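Local coordinates for protein UDP-galactopyranose mutase (Deinococcus radiodurans, PDB 3HDQ) that binds FAD and UDP-galactose and probably interconverts the pyranose and furanose forms of the nucleotide-bound galactose, at residues A68-D73 with G221-F226; L78-G83 with H311-R316; E154-S159 with L191-T196. One frame throughout, in Å; residues are numbered along the deposited sequence.

Contact 1 of 3, residues A68-D73 with G221-F226; sequences AYDCYD and GYTRMF
Asp70 turns its carboxylate into the start of helix 222-229 because CG stands between its backbone N and carbonyl carbon (chi1 61°), while Thr223, with OG1 anti to its own carbonyl carbon, aims its hydroxyl at the backbone of Asp70. The two side chains run past each other in opposite directions, and each is bonded to the other's main chain. Asp70 OD1 accepts from Tyr222 N at 2.6 Å, on the syn side but 32° out of the carboxylate plane. Asp70 OD2 takes Thr223 N at 3.1 Å from above that plane, on a fairly straight bond (161° at the hydrogen). In return Thr223 OG1 donates to a lone pair of Asp70 O at 2.7 Å. A water extends the pattern by one residue, giving a proton to Asp70 OD2 at 2.8 Å and accepting from Arg224 N. Such proximity to a helix start is likely to stabilise the charged carboxylate. Gly221, at the N-cap, has no CB, and a CB there would probably crowd both Asp70 OD1 and the preceding carbonyl oxygen. Beside this polar knot, Ala68 CB lies 4.3 Å above one face of the Tyr222 ring, toward the rim at CD2, and also touches Phe226 CE1. Tyr222 OH bonds to His85 O, and Phe226 meets Phe39 edge-to-face. A helix N-terminus thus receives an acidic side chain from a distant segment, at the FAD-binding, Rossmann-type part of the fold.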
loop_
_atom_site.group_PDB
_atom_site.type_symbol
_atom_site.label_atom_id
_atom_site.label_comp_id
_atom_site.label_asym_id
_atom_site.label_seq_id
_atom_site.Cartn_x
_atom_site.Cartn_y
_atom_site.Cartn_z
ATOM N N ALA A 68 12.287 -0.166 5.543
ATOM C CA ALA A 68 12.555 -0.201 4.117
ATOM C C ALA A 68 11.277 0.006 3.315
ATOM O O ALA A 68 11.287 -0.034 2.085
ATOM C CB ALA A 68 13.211 -1.509 3.740
ATOM N N TYR A 69 10.176 0.228 4.016
ATOM C CA TYR A 69 8.907 0.480 3.360
ATOM C C TYR A 69 9.048 1.652 2.394
ATOM O O TYR A 69 9.696 2.650 2.717
ATOM C CB TYR A 69 7.863 0.813 4.422
ATOM C CG TYR A 69 6.528 1.281 3.892
ATOM C CD1 TYR A 69 5.645 0.390 3.304
ATOM C CD2 TYR A 69 6.136 2.602 4.016
ATOM C CE1 TYR A 69 4.407 0.805 2.845
ATOM C CE2 TYR A 69 4.906 3.029 3.558
ATOM C CZ TYR A 69 4.050 2.122 2.969
ATOM O OH TYR A 69 2.830 2.532 2.506
ATOM N N ASP A 70 8.451 1.538 1.212
ATOM C CA ASP A 70 8.337 2.694 0.326
ATOM C C ASP A 70 6.904 2.910 -0.178
ATOM O O ASP A 70 6.063 2.013 -0.115
ATOM C CB ASP A 70 9.340 2.626 -0.838
ATOM C CG ASP A 70 9.147 1.418 -1.718
ATOM O OD1 ASP A 70 10.126 1.026 -2.378
ATOM O OD2 ASP A 70 8.031 0.862 -1.764
ATOM N N CYS A 71 6.628 4.108 -0.660
ATOM C CA CYS A 71 5.284 4.445 -1.096
ATOM C C CYS A 71 5.298 5.671 -2.002
ATOM O O CYS A 71 6.281 6.419 -2.064
ATOM C CB CYS A 71 4.404 4.727 0.118
ATOM S SG CYS A 71 4.943 6.181 1.021
ATOM N N TYR A 72 4.201 5.870 -2.713
ATOM C CA TYR A 72 4.061 7.030 -3.577
ATOM C C TYR A 72 3.490 8.196 -2.769
ATOM O O TYR A 72 2.510 8.027 -2.034
ATOM C CB TYR A 72 3.153 6.683 -4.758
ATOM C CG TYR A 72 3.811 5.813 -5.814
ATOM C CD1 TYR A 72 4.388 6.384 -6.947
ATOM C CD2 TYR A 72 3.852 4.430 -5.686
ATOM C CE1 TYR A 72 4.984 5.602 -7.920
ATOM C CE2 TYR A 72 4.454 3.638 -6.663
ATOM C CZ TYR A 72 5.016 4.234 -7.775
ATOM O OH TYR A 72 5.616 3.475 -8.757
ATOM N N ASP A 73 4.105 9.373 -2.892
ATOM C CA ASP A 73 3.672 10.540 -2.113
ATOM C C ASP A 73 2.517 11.300 -2.775
ATOM O O ASP A 73 1.993 10.864 -3.795
ATOM C CB ASP A 73 4.849 11.481 -1.823
ATOM C CG ASP A 73 5.429 12.126 -3.080
ATOM O OD1 ASP A 73 4.793 12.144 -4.163
ATOM O OD2 ASP A 73 6.553 12.638 -2.966
ATOM N N GLY A 221 10.063 -1.103 -6.335
ATOM C CA GLY A 221 10.179 -0.684 -4.955
ATOM C C GLY A 221 10.130 -1.828 -3.958
ATOM O O GLY A 221 9.761 -2.952 -4.293
ATOM N N TYR A 222 10.511 -1.530 -2.724
ATOM C CA TYR A 222 10.547 -2.513 -1.650
ATOM C C TYR A 222 9.175 -3.074 -1.293
ATOM O O TYR A 222 9.019 -4.271 -1.085
ATOM C CB TYR A 222 11.171 -1.878 -0.397
ATOM C CG TYR A 222 12.636 -1.547 -0.572
ATOM C CD1 TYR A 222 13.049 -0.258 -0.881
ATOM C CD2 TYR A 222 13.601 -2.537 -0.455
ATOM C CE1 TYR A 222 14.389 0.033 -1.050
ATOM C CE2 TYR A 222 14.937 -2.259 -0.625
ATOM C CZ TYR A 222 15.330 -0.974 -0.925
ATOM O OH TYR A 222 16.670 -0.705 -1.096
ATOM N N THR A 223 8.181 -2.206 -1.217
ATOM C CA THR A 223 6.872 -2.622 -0.735
ATOM C C THR A 223 6.276 -3.732 -1.598
ATOM O O THR A 223 5.801 -4.752 -1.074
ATOM C CB THR A 223 5.923 -1.421 -0.586
ATOM O OG1 THR A 223 6.434 -0.574 0.443
ATOM C CG2 THR A 223 4.509 -1.869 -0.215
ATOM N N ARG A 224 6.323 -3.538 -2.912
ATOM C CA ARG A 224 5.946 -4.585 -3.853
ATOM C C ARG A 224 6.691 -5.899 -3.576
ATOM O O ARG A 224 6.090 -6.967 -3.582
ATOM C CB ARG A 224 6.180 -4.113 -5.291
ATOM C CG ARG A 224 5.218 -3.005 -5.706
ATOM C CD ARG A 224 3.868 -3.582 -6.079
ATOM N NE ARG A 224 4.038 -4.522 -7.186
ATOM C CZ ARG A 224 4.122 -4.157 -8.464
ATOM N NH1 ARG A 224 4.035 -2.872 -8.802
ATOM N NH2 ARG A 224 4.291 -5.079 -9.407
ATOM N N MET A 225 7.996 -5.810 -3.324
ATOM C CA MET A 225 8.815 -6.985 -3.031
ATOM C C MET A 225 8.334 -7.664 -1.741
ATOM O O MET A 225 8.095 -8.875 -1.709
ATOM C CB MET A 225 10.298 -6.591 -2.905
ATOM C CG MET A 225 11.234 -7.742 -2.532
ATOM S SD MET A 225 12.866 -7.173 -2.025
ATOM C CE MET A 225 12.499 -6.613 -0.365
ATOM N N PHE A 226 8.189 -6.870 -0.683
ATOM C CA PHE A 226 7.653 -7.369 0.572
ATOM C C PHE A 226 6.283 -8.032 0.414
ATOM O O PHE A 226 6.050 -9.090 0.985
ATOM C CB PHE A 226 7.619 -6.262 1.632
ATOM C CG PHE A 226 8.941 -6.067 2.325
ATOM C CD1 PHE A 226 9.786 -5.038 1.962
ATOM C CD2 PHE A 226 9.353 -6.942 3.315
ATOM C CE1 PHE A 226 11.015 -4.871 2.590
ATOM C CE2 PHE A 226 10.578 -6.777 3.953
ATOM C CZ PHE A 226 11.412 -5.741 3.587
HETATM O O HOH W 1 6.933 -0.798 -3.785
#

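Contact 2 of 3, residues L78-G83 with H311-R316; sequences LIHPYG and HITGQR
Leu78 and Gln315 share the direct hydrogen bond of this contact: Leu78 N donates to Gln315 OE1 at 2.8 Å, with 158° at the hydrogen and the donor tilted 25° from the amide carbonyl plane. Next to it Leu78 CD2 packs on Thr313 CG2 at 3.8 Å, the two side chains crossing at a slant. A water ties three groups together, donating to Leu78 O and to Gln315 OE1 and bonded to Thr313 OG1, which is also hydrogen-bonded to Phe309 O; the amide oxygen is thus held by two donors. Farther along, His80 CE1 approaches Ile312 CG2 at 4.4 Å, a loose van der Waals contact. The next shell explains these positions. Gln315 has CG anti to its backbone N (chi1 -174°) and stays extended beyond it, which brings the amide across to Leu78, and NE2 bonds to Gly76 O, just ahead of strand 78-79. With an alanine in place of Gln315, Leu78 N would probably lose its acceptor, Gly76 O its amide donor, and the bridging water one of its partners. Thr313 OG1 also accepts from Gln315 N at 3.0 Å, an ST turn that sets the path of the chain after Gly314 ends the helix with positive phi. His80 ND1 is hydrogen-bonded to His85 N, and His85 contributes to the FAD site. The whole joins one strand of the two-stranded antiparallel sheet 71-72/78-79 to the C-terminal end of helix 309-313, next to the FAD pocket, to which Tyr82 belongs.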
loop_
_atom_site.group_PDB
_atom_site.type_symbol
_atom_site.label_atom_id
_atom_site.label_comp_id
_atom_site.label_asym_id
_atom_site.label_seq_id
_atom_site.Cartn_x
_atom_site.Cartn_y
_atom_site.Cartn_z
ATOM N N LEU A 78 7.632 8.051 -6.070
ATOM C CA LEU A 78 8.021 6.931 -5.220
ATOM C C LEU A 78 9.106 7.357 -4.232
ATOM O O LEU A 78 10.182 7.762 -4.646
ATOM C CB LEU A 78 8.529 5.779 -6.086
ATOM C CG LEU A 78 8.911 4.470 -5.388
ATOM C CD1 LEU A 78 7.709 3.857 -4.651
ATOM C CD2 LEU A 78 9.477 3.495 -6.404
ATOM N N ILE A 79 8.821 7.280 -2.930
ATOM C CA ILE A 79 9.768 7.715 -1.895
ATOM C C ILE A 79 9.993 6.665 -0.814
ATOM O O ILE A 79 9.269 5.663 -0.729
ATOM C CB ILE A 79 9.262 8.953 -1.152
ATOM C CG1 ILE A 79 7.994 8.577 -0.370
ATOM C CG2 ILE A 79 9.043 10.101 -2.120
ATOM C CD1 ILE A 79 7.522 9.597 0.608
ATOM N N HIS A 80 10.997 6.907 0.020
ATOM C CA HIS A 80 11.214 6.095 1.222
ATOM C C HIS A 80 10.923 6.942 2.454
ATOM O O HIS A 80 11.717 7.815 2.818
ATOM C CB HIS A 80 12.651 5.575 1.285
ATOM C CG HIS A 80 13.110 4.905 0.028
ATOM N ND1 HIS A 80 14.408 4.476 -0.156
ATOM C CD2 HIS A 80 12.447 4.601 -1.115
ATOM C CE1 HIS A 80 14.524 3.929 -1.354
ATOM N NE2 HIS A 80 13.347 3.992 -1.957
ATOM N N PRO A 81 9.781 6.701 3.100
ATOM C CA PRO A 81 9.415 7.536 4.253
ATOM C C PRO A 81 10.487 7.578 5.349
ATOM O O PRO A 81 10.556 8.591 6.045
ATOM C CB PRO A 81 8.128 6.884 4.783
ATOM C CG PRO A 81 7.563 6.147 3.588
ATOM C CD PRO A 81 8.766 5.678 2.796
ATOM N N TYR A 82 11.300 6.532 5.494
ATOM C CA TYR A 82 12.283 6.487 6.591
ATOM C C TYR A 82 13.732 6.663 6.147
ATOM O O TYR A 82 14.650 6.070 6.734
ATOM C CB TYR A 82 12.162 5.186 7.395
ATOM C CG TYR A 82 10.751 4.878 7.817
ATOM C CD1 TYR A 82 9.965 3.990 7.086
ATOM C CD2 TYR A 82 10.195 5.475 8.941
ATOM C CE1 TYR A 82 8.660 3.714 7.456
ATOM C CE2 TYR A 82 8.883 5.198 9.331
ATOM C CZ TYR A 82 8.119 4.321 8.574
ATOM O OH TYR A 82 6.821 4.040 8.944
ATOM N N GLY A 83 13.941 7.476 5.114
ATOM C CA GLY A 83 15.283 7.740 4.632
ATOM C C GLY A 83 15.676 6.827 3.488
ATOM O O GLY A 83 15.086 5.769 3.299
ATOM N N HIS A 311 16.879 9.664 -8.327
ATOM C CA HIS A 311 18.206 9.137 -8.645
ATOM C C HIS A 311 18.234 7.652 -8.293
ATOM O O HIS A 311 18.847 6.842 -8.986
ATOM C CB HIS A 311 19.309 9.848 -7.843
ATOM C CG HIS A 311 19.619 11.242 -8.302
ATOM N ND1 HIS A 311 20.476 11.509 -9.349
ATOM C CD2 HIS A 311 19.218 12.446 -7.828
ATOM C CE1 HIS A 311 20.577 12.818 -9.510
ATOM N NE2 HIS A 311 19.819 13.407 -8.603
ATOM N N ILE A 312 17.574 7.310 -7.190
ATOM C CA ILE A 312 17.661 5.967 -6.631
ATOM C C ILE A 312 16.667 5.005 -7.286
ATOM O O ILE A 312 17.000 3.858 -7.569
ATOM C CB ILE A 312 17.464 5.994 -5.099
ATOM C CG1 ILE A 312 18.520 6.902 -4.445
ATOM C CG2 ILE A 312 17.538 4.594 -4.540
ATOM C CD1 ILE A 312 18.068 7.587 -3.123
ATOM N N THR A 313 15.459 5.486 -7.549
ATOM C CA THR A 313 14.415 4.649 -8.136
ATOM C C THR A 313 14.469 4.605 -9.661
ATOM O O THR A 313 13.945 3.688 -10.279
ATOM C CB THR A 313 13.012 5.158 -7.750
ATOM O OG1 THR A 313 12.803 6.451 -8.332
ATOM C CG2 THR A 313 12.881 5.259 -6.232
ATOM N N GLY A 314 15.092 5.604 -10.267
ATOM C CA GLY A 314 15.028 5.739 -11.711
ATOM C C GLY A 314 13.663 6.202 -12.219
ATOM O O GLY A 314 13.450 6.266 -13.416
ATOM N N GLN A 315 12.729 6.518 -11.321
ATOM C CA GLN A 315 11.412 6.994 -11.749
ATOM C C GLN A 315 11.497 8.233 -12.641
ATOM O O GLN A 315 12.299 9.131 -12.395
ATOM C CB GLN A 315 10.516 7.315 -10.543
ATOM C CG GLN A 315 9.084 7.687 -10.919
ATOM C CD GLN A 315 8.249 8.143 -9.735
ATOM O OE1 GLN A 315 8.769 8.402 -8.643
ATOM N NE2 GLN A 315 6.936 8.245 -9.948
ATOM N N ARG A 316 10.646 8.281 -13.664
ATOM C CA ARG A 316 10.469 9.484 -14.479
ATOM C C ARG A 316 9.268 10.299 -13.982
ATOM O O ARG A 316 8.211 9.740 -13.731
ATOM C CB ARG A 316 10.255 9.093 -15.943
ATOM C CG ARG A 316 10.160 10.281 -16.878
ATOM C CD ARG A 316 9.763 9.878 -18.290
ATOM N NE ARG A 316 9.294 11.041 -19.040
ATOM C CZ ARG A 316 9.159 11.084 -20.362
ATOM N NH1 ARG A 316 9.464 10.024 -21.102
ATOM N NH2 ARG A 316 8.721 12.192 -20.944
HETATM O O HOH W 2 11.151 8.231 -7.221
#

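Contact 3 of 3, residues E154-S159 with L191-T196; sequences EQVRTS and LDASVT. With GDU (galactose-uridine-5'-diphosphate), chain K.
Both faces of the carbonyl plane at Asp192 are used: Ser159 OG donates to Asp192 O at 2.8 Å from one, 38° out of the plane, and Val195 N comes from the other. The surrounding motif is a single antiparallel bridge, with Thr158 and Asp192 as a non-hydrogen-bonded pair whose CA atoms lie 4.8 Å apart. Its evidence is two flanking bonds, Ala193 N to Arg157 O at 2.7 Å and Ser159 N to Leu191 O at 3.0 Å, in each of which the donor stands above the carbonyl plane. The bridge ties together the loops before and after helix 159-184. On the second loop Asp192 OD2 accepts Ser194 N from above its carboxylate plane, an Asx turn within the type I turn from Asp192 to Val195. Ser159 also works in both directions, since its OG accepts Thr196 N with 161° at the hydrogen. Thr196 places OG1 between its backbone N and carbonyl carbon (chi1 62°), and from there OG1 donates to a lone pair of Ser159 O, while CG2 packs at 3.4 Å from Ser159 CB. Asp161 OD2 takes the amides of Arg157 and Thr158, fixing the first loop to the helix that follows. The second loop reaches the bound UDP-galactose: Val195 O lies 3.4 Å from ribose carbon C4D, and Thr196 CG2 lies 3.7 Å from the ribose oxygen O2D.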
loop_
_atom_site.group_PDB
_atom_site.type_symbol
_atom_site.label_atom_id
_atom_site.label_comp_id
_atom_site.label_asym_id
_atom_site.label_seq_id
_atom_site.Cartn_x
_atom_site.Cartn_y
_atom_site.Cartn_z
ATOM N N GLU A 154 48.549 2.847 18.479
ATOM C CA GLU A 154 49.088 1.532 18.680
ATOM C C GLU A 154 48.025 0.468 18.587
ATOM O O GLU A 154 48.266 -0.639 18.160
ATOM C CB GLU A 154 49.805 1.514 19.999
ATOM C CG GLU A 154 51.206 2.125 19.899
ATOM C CD GLU A 154 52.246 1.287 20.601
ATOM O OE1 GLU A 154 51.919 0.110 20.894
ATOM O OE2 GLU A 154 53.358 1.800 20.870
ATOM N N GLN A 155 46.823 0.865 18.944
ATOM C CA GLN A 155 45.671 0.008 18.896
ATOM C C GLN A 155 44.495 0.816 18.483
ATOM O O GLN A 155 44.124 1.717 19.164
ATOM C CB GLN A 155 45.386 -0.516 20.290
ATOM C CG GLN A 155 45.765 -1.949 20.484
ATOM C CD GLN A 155 44.603 -2.873 20.324
ATOM O OE1 GLN A 155 43.944 -3.216 21.291
ATOM N NE2 GLN A 155 44.351 -3.299 19.100
ATOM N N VAL A 156 43.888 0.466 17.372
ATOM C CA VAL A 156 42.676 1.139 16.933
ATOM C C VAL A 156 41.455 0.587 17.654
ATOM O O VAL A 156 41.196 -0.613 17.618
ATOM C CB VAL A 156 42.490 0.973 15.414
ATOM C CG1 VAL A 156 41.245 1.706 14.942
ATOM C CG2 VAL A 156 43.736 1.466 14.670
ATOM N N ARG A 157 40.708 1.466 18.314
ATOM C CA ARG A 157 39.512 1.058 19.043
ATOM C C ARG A 157 38.356 1.985 18.719
ATOM O O ARG A 157 37.201 1.581 18.687
ATOM C CB ARG A 157 39.737 1.156 20.551
ATOM C CG ARG A 157 41.177 1.204 21.001
ATOM C CD ARG A 157 41.248 1.617 22.470
ATOM N NE ARG A 157 42.130 0.754 23.256
ATOM C CZ ARG A 157 42.269 -0.557 23.070
ATOM N NH1 ARG A 157 41.570 -1.185 22.131
ATOM N NH2 ARG A 157 43.101 -1.249 23.837
ATOM N N THR A 158 38.703 3.246 18.510
ATOM C CA THR A 158 37.764 4.345 18.407
ATOM C C THR A 158 37.450 4.684 16.946
ATOM O O THR A 158 38.233 4.362 16.052
ATOM C CB THR A 158 38.373 5.563 19.123
ATOM O OG1 THR A 158 38.079 5.476 20.523
ATOM C CG2 THR A 158 37.812 6.836 18.616
ATOM N N SER A 159 36.297 5.312 16.707
ATOM C CA SER A 159 35.979 5.807 15.372
ATOM C C SER A 159 36.925 6.938 14.965
ATOM O O SER A 159 37.183 7.135 13.783
ATOM C CB SER A 159 34.515 6.250 15.269
ATOM O OG SER A 159 33.696 5.180 14.834
ATOM N N LEU A 191 32.900 6.436 20.129
ATOM C CA LEU A 191 32.247 5.360 19.398
ATOM C C LEU A 191 33.254 4.278 19.094
ATOM O O LEU A 191 34.444 4.562 18.943
ATOM C CB LEU A 191 31.635 5.884 18.097
ATOM C CG LEU A 191 30.438 6.817 18.263
ATOM C CD1 LEU A 191 30.133 7.544 16.958
ATOM C CD2 LEU A 191 29.224 6.034 18.750
ATOM N N ASP A 192 32.792 3.034 19.017
ATOM C CA ASP A 192 33.651 1.960 18.529
ATOM C C ASP A 192 34.097 2.238 17.084
ATOM O O ASP A 192 33.364 2.851 16.297
ATOM C CB ASP A 192 32.937 0.610 18.607
ATOM C CG ASP A 192 33.853 -0.555 18.269
ATOM O OD1 ASP A 192 34.572 -1.040 19.176
ATOM O OD2 ASP A 192 33.847 -0.996 17.096
ATOM N N ALA A 193 35.299 1.774 16.756
ATOM C CA ALA A 193 35.897 1.916 15.436
ATOM C C ALA A 193 34.972 1.550 14.270
ATOM O O ALA A 193 35.085 2.107 13.174
ATOM C CB ALA A 193 37.166 1.074 15.364
ATOM N N SER A 194 34.066 0.610 14.508
ATOM C CA SER A 194 33.280 0.004 13.429
ATOM C C SER A 194 32.281 0.956 12.764
ATOM O O SER A 194 31.773 0.668 11.686
ATOM C CB SER A 194 32.541 -1.230 13.945
ATOM O OG SER A 194 31.574 -0.848 14.911
ATOM N N VAL A 195 31.988 2.070 13.422
ATOM C CA VAL A 195 31.033 3.038 12.904
ATOM C C VAL A 195 31.639 3.818 11.734
ATOM O O VAL A 195 31.105 3.777 10.628
ATOM C CB VAL A 195 30.543 4.001 14.012
ATOM C CG1 VAL A 195 29.697 5.118 13.425
ATOM C CG2 VAL A 195 29.759 3.226 15.058
ATOM N N THR A 196 32.759 4.502 11.963
ATOM C CA THR A 196 33.410 5.231 10.873
ATOM C C THR A 196 34.157 4.301 9.909
ATOM O O THR A 196 34.328 4.642 8.742
ATOM C CB THR A 196 34.354 6.347 11.369
ATOM O OG1 THR A 196 35.414 5.776 12.138
ATOM C CG2 THR A 196 33.590 7.360 12.208
HETATM N N1 GDU K . 30.448 9.261 8.219
HETATM C C2 GDU K . 30.864 10.438 8.152
HETATM N N3 GDU K . 30.881 11.364 7.291
HETATM C C4 GDU K . 30.289 11.019 6.135
HETATM C C5 GDU K . 29.727 9.652 6.026
HETATM C C6 GDU K . 29.826 8.825 7.086
HETATM O O2 GDU K . 31.471 10.851 9.368
HETATM O O4 GDU K . 30.190 11.819 5.207
HETATM C C1D GDU K . 30.551 8.429 9.384
HETATM C C2D GDU K . 29.507 8.612 10.511
HETATM O O2D GDU K . 30.010 8.234 11.787
HETATM C C3D GDU K . 28.409 7.688 10.026
HETATM C C4D GDU K . 29.267 6.481 9.653
HETATM O O4D GDU K . 30.471 7.020 9.098
HETATM O O3D GDU K . 27.463 7.423 11.058
HETATM C C5D GDU K . 28.571 5.372 8.876
HETATM O O5D GDU K . 28.195 6.000 7.636
HETATM P PA GDU K . 26.895 5.566 6.818
HETATM O O1A GDU K . 26.985 6.175 5.461
HETATM O O2A GDU K . 26.908 4.100 6.691
HETATM O O3A GDU K . 25.586 6.148 7.505
HETATM P PB GDU K . 24.167 5.462 7.362
HETATM O O1B GDU K . 23.329 6.356 8.196
HETATM O O2B GDU K . 24.023 4.092 7.910
HETATM O O3B GDU K . 23.563 5.534 5.875
HETATM C "C1'" GDU K . 22.511 4.818 5.198
HETATM C "C2'" GDU K . 23.079 3.495 4.646
HETATM C "C3'" GDU K . 24.386 3.870 3.908
HETATM C "C4'" GDU K . 23.995 4.689 2.641
HETATM C "C5'" GDU K . 23.088 5.873 3.077
HETATM C "C6'" GDU K . 22.396 6.596 1.887
HETATM O "O2'" GDU K . 23.259 2.517 5.687
HETATM O "O3'" GDU K . 25.111 2.661 3.592
HETATM O "O4'" GDU K . 23.309 3.803 1.732
HETATM O "O5'" GDU K . 22.073 5.651 4.096
HETATM O "O6'" GDU K . 23.081 7.811 1.498
#

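Overall arrangement
Contacts 1 and 2 are buried neighbours, with centres about 9 Å apart, and share one small antiparallel sheet: strand 71-72 belongs to the first and strand 78-79 to the second, with Cys71 O and Ile79 N close enough for a probable hydrogen bond. Contact 3 is only partly buried, on the opposite side of the chain's centre, its own centre about 33 to 35 Å from theirs, and in sequence it nests inside the loops closed by the other two. Their chemistry differs accordingly. A carboxylate serves a helix start in contact 1, a neutral amide and a water join a strand to a helix end in contact 2, and backbone and hydroxyl bonds link two loops beside the substrate in contact 3.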